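Local coordinates for protein tetraacyldisaccharide 4'-kinase (Aquifex aeolicus, PDB 4ITM) that probably transfers the gamma-phosphate of ATP to the 4'-position of a tetraacyldisaccharide 1-phosphate, forming lipid IVA, the last step of lipid IVA synthesis, at residues I39-L44 with I152-K157. Numbering follows the deposited sequence.
Sequences ISVGNL and ILLLKK
Leu153 reaches over the backbone of the neighbouring strand, its CD1 3.5 Å from CA of Asn43, while its CD2 meets CG of Leu44, the two leucines crossing at about a right angle. They lie where two parallel strands of a P-loop kinase core begin to part, and 39-43 leads into the predicted ATP-binding loop and helix 51-61. Such strands illustrate how a nucleotide loop is set on a sheet: the peptide ladder fixes the register, then gives way to water. N of Ile152 bonds to O of Ser40, and N of Leu154 donates almost straight (170°) to O of Gly42 at 2.7 Å; the return bond from N of Gly42 to O of Ile152 is weak. That same O of Ile152 also accepts a hydrogen bond from a water, which in turn accepts from OG of Ser40. On the face covered by helix 51-61, CG2 of Ile39 lies beside CD1 of Ile152, and CG1 of Val41, anti to its own N (chi1 173°), touches CD1 of Leu154. The amide of Asn43 is held elsewhere, OD1 by Arg171 and ND2 by Ser49, both through hydrogen bonds. An alanine in place of Leu44 would probably leave the methyls of Leu153 and CD1 of Leu155 without the apolar contact they make here. Past Asn43, one water spans the widening gap, accepting from N of Leu44 at 2.8 Å and donating to O of Leu154 at 2.6 Å.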
ATOM      1  N   ILE A  39      -6.049 -10.070  -8.787  1.00 10.13           N
ATOM      2  CA  ILE A  39      -6.739  -9.531  -7.631  1.00 13.56           C
ATOM      3  C   ILE A  39      -6.424  -8.053  -7.529  1.00 13.15           C
ATOM      4  O   ILE A  39      -5.257  -7.663  -7.556  1.00 12.45           O
ATOM      5  CB  ILE A  39      -6.291 -10.243  -6.324  1.00 14.54           C
ATOM      6  CG1 ILE A  39      -6.607 -11.737  -6.422  1.00  9.16           C
ATOM      7  CG2 ILE A  39      -6.976  -9.630  -5.136  1.00  7.44           C
ATOM      8  CD1 ILE A  39      -6.000 -12.602  -5.288  1.00 15.05           C
ATOM      9  N   SER A  40      -7.456  -7.220  -7.428  1.00 12.01           N
ATOM     10  CA  SER A  40      -7.212  -5.803  -7.218  1.00  9.80           C
ATOM     11  C   SER A  40      -7.419  -5.417  -5.766  1.00 10.47           C
ATOM     12  O   SER A  40      -8.382  -5.851  -5.136  1.00  8.03           O
ATOM     13  CB  SER A  40      -8.110  -4.941  -8.109  1.00  9.65           C
ATOM     14  OG  SER A  40      -7.790  -3.565  -7.946  1.00 10.73           O
ATOM     15  N   VAL A  41      -6.486  -4.620  -5.247  1.00  7.95           N
ATOM     16  CA  VAL A  41      -6.615  -3.955  -3.956  1.00 13.14           C
ATOM     17  C   VAL A  41      -6.782  -2.483  -4.279  1.00 12.62           C
ATOM     18  O   VAL A  41      -6.091  -1.964  -5.150  1.00 12.99           O
ATOM     19  CB  VAL A  41      -5.337  -4.156  -3.110  1.00 13.17           C
ATOM     20  CG1 VAL A  41      -5.374  -3.334  -1.821  1.00  9.91           C
ATOM     21  CG2 VAL A  41      -5.150  -5.631  -2.805  1.00  8.01           C
ATOM     22  N   GLY A  42      -7.711  -1.802  -3.615  1.00 15.56           N
ATOM     23  CA  GLY A  42      -7.961  -0.421  -3.968  1.00 21.64           C
ATOM     24  C   GLY A  42      -8.535   0.435  -2.865  1.00 14.28           C
ATOM     25  O   GLY A  42      -8.897  -0.067  -1.817  1.00 12.27           O
ATOM     26  N   ASN A  43      -8.599   1.741  -3.105  1.00 15.37           N
ATOM     27  CA  ASN A  43      -9.395   2.600  -2.241  1.00 19.78           C
ATOM     28  C   ASN A  43      -9.957   3.816  -2.953  1.00 14.28           C
ATOM     29  O   ASN A  43      -9.514   4.192  -4.048  1.00 16.65           O
ATOM     30  CB  ASN A  43      -8.654   3.001  -0.966  1.00 26.21           C
ATOM     31  CG  ASN A  43      -7.572   3.992  -1.219  1.00 24.35           C
ATOM     32  OD1 ASN A  43      -6.970   3.994  -2.283  1.00 33.57           O
ATOM     33  ND2 ASN A  43      -7.299   4.840  -0.239  1.00 23.46           N
ATOM     34  N   LEU A  44     -10.931   4.431  -2.300  1.00 15.76           N
ATOM     35  CA  LEU A  44     -11.645   5.573  -2.843  1.00 20.55           C
ATOM     36  C   LEU A  44     -10.964   6.884  -2.511  1.00 23.00           C
ATOM     37  O   LEU A  44     -11.361   7.938  -3.003  1.00 23.66           O
ATOM     38  CB  LEU A  44     -13.071   5.605  -2.290  1.00 15.86           C
ATOM     39  CG  LEU A  44     -13.957   4.424  -2.653  1.00 26.49           C
ATOM     40  CD1 LEU A  44     -15.347   4.625  -2.068  1.00 30.08           C
ATOM     41  CD2 LEU A  44     -14.019   4.253  -4.178  1.00 25.21           C
ATOM     42  N   ILE A 152     -11.068  -6.061  -4.546  1.00  9.63           N
ATOM     43  CA  ILE A 152     -11.096  -5.764  -3.118  1.00 12.64           C
ATOM     44  C   ILE A 152     -10.974  -4.249  -2.866  1.00 11.40           C
ATOM     45  O   ILE A 152     -10.075  -3.603  -3.380  1.00 10.90           O
ATOM     46  CB  ILE A 152      -9.985  -6.515  -2.377  1.00 13.82           C
ATOM     47  CG1 ILE A 152     -10.099  -8.029  -2.617  1.00  7.85           C
ATOM     48  CG2 ILE A 152     -10.029  -6.193  -0.870  1.00  9.85           C
ATOM     49  CD1 ILE A 152      -8.954  -8.826  -1.962  1.00  7.68           C
ATOM     50  N   LEU A 153     -11.899  -3.680  -2.099  1.00  8.65           N
ATOM     51  CA  LEU A 153     -11.855  -2.242  -1.820  1.00 14.88           C
ATOM     52  C   LEU A 153     -11.597  -2.005  -0.333  1.00  9.23           C
ATOM     53  O   LEU A 153     -12.309  -2.550   0.512  1.00 10.51           O
ATOM     54  CB  LEU A 153     -13.168  -1.555  -2.245  1.00  9.55           C
ATOM     55  CG  LEU A 153     -13.299  -0.058  -1.911  1.00 13.67           C
ATOM     56  CD1 LEU A 153     -12.268   0.742  -2.686  1.00 10.83           C
ATOM     57  CD2 LEU A 153     -14.726   0.480  -2.191  1.00 11.28           C
ATOM     58  N   LEU A 154     -10.576  -1.202  -0.020  1.00 14.09           N
ATOM     59  CA  LEU A 154     -10.290  -0.815   1.361  1.00  9.55           C
ATOM     60  C   LEU A 154     -11.064   0.444   1.678  1.00 15.51           C
ATOM     61  O   LEU A 154     -11.096   1.383   0.894  1.00 14.31           O
ATOM     62  CB  LEU A 154      -8.806  -0.522   1.573  1.00 15.57           C
ATOM     63  CG  LEU A 154      -7.778  -1.540   1.084  1.00 24.09           C
ATOM     64  CD1 LEU A 154      -6.404  -0.976   1.279  1.00 17.26           C
ATOM     65  CD2 LEU A 154      -7.916  -2.842   1.822  1.00 23.52           C
ATOM     66  N   LEU A 155     -11.641   0.480   2.862  1.00 16.09           N
ATOM     67  CA  LEU A 155     -12.489   1.576   3.261  1.00 16.66           C
ATOM     68  C   LEU A 155     -12.174   1.879   4.713  1.00 18.02           C
ATOM     69  O   LEU A 155     -12.143   0.966   5.546  1.00 18.77           O
ATOM     70  CB  LEU A 155     -13.948   1.137   3.123  1.00 15.43           C
ATOM     71  CG  LEU A 155     -14.983   2.180   2.742  1.00 34.00           C
ATOM     72  CD1 LEU A 155     -14.625   2.803   1.414  1.00 31.74           C
ATOM     73  CD2 LEU A 155     -16.339   1.514   2.682  1.00 41.97           C
ATOM     74  N   LYS A 156     -11.920   3.149   5.015  1.00 14.88           N
ATOM     75  CA  LYS A 156     -11.773   3.580   6.402  1.00 18.96           C
ATOM     76  C   LYS A 156     -12.956   4.474   6.749  1.00 20.57           C
ATOM     77  O   LYS A 156     -13.557   5.076   5.856  1.00 17.25           O
ATOM     78  CB  LYS A 156     -10.447   4.315   6.633  1.00 19.35           C
ATOM     79  CG  LYS A 156     -10.230   5.556   5.775  1.00 22.94           C
ATOM     80  CD  LYS A 156      -8.895   6.222   6.124  1.00 25.96           C
ATOM     81  CE  LYS A 156      -8.613   7.450   5.266  1.00 23.00           C
ATOM     82  NZ  LYS A 156      -8.563   7.113   3.815  1.00 15.22           N
ATOM     83  N   LYS A 157     -13.305   4.532   8.032  1.00 19.09           N
ATOM     84  CA  LYS A 157     -14.484   5.277   8.480  1.00 21.49           C
ATOM     85  C   LYS A 157     -14.531   6.693   7.906  1.00 23.00           C
ATOM     86  O   LYS A 157     -15.577   7.166   7.466  1.00 28.80           O
ATOM     87  CB  LYS A 157     -14.536   5.330  10.008  1.00 20.51           C
ATOM     88  CG  LYS A 157     -15.766   6.027  10.564  1.00 21.33           C
ATOM     89  CD  LYS A 157     -15.564   6.403  12.033  1.00 32.45           C
ATOM     90  CE  LYS A 157     -16.853   6.950  12.668  1.00 37.36           C
ATOM     91  NZ  LYS A 157     -16.654   7.260  14.115  1.00 43.49           N
TER
HETATM   92  O   HOH W   1      -9.660  -2.879  -6.118  1.00  6.25           O
HETATM   93  O   HOH W   2     -11.576   3.842   0.318  1.00 23.40           O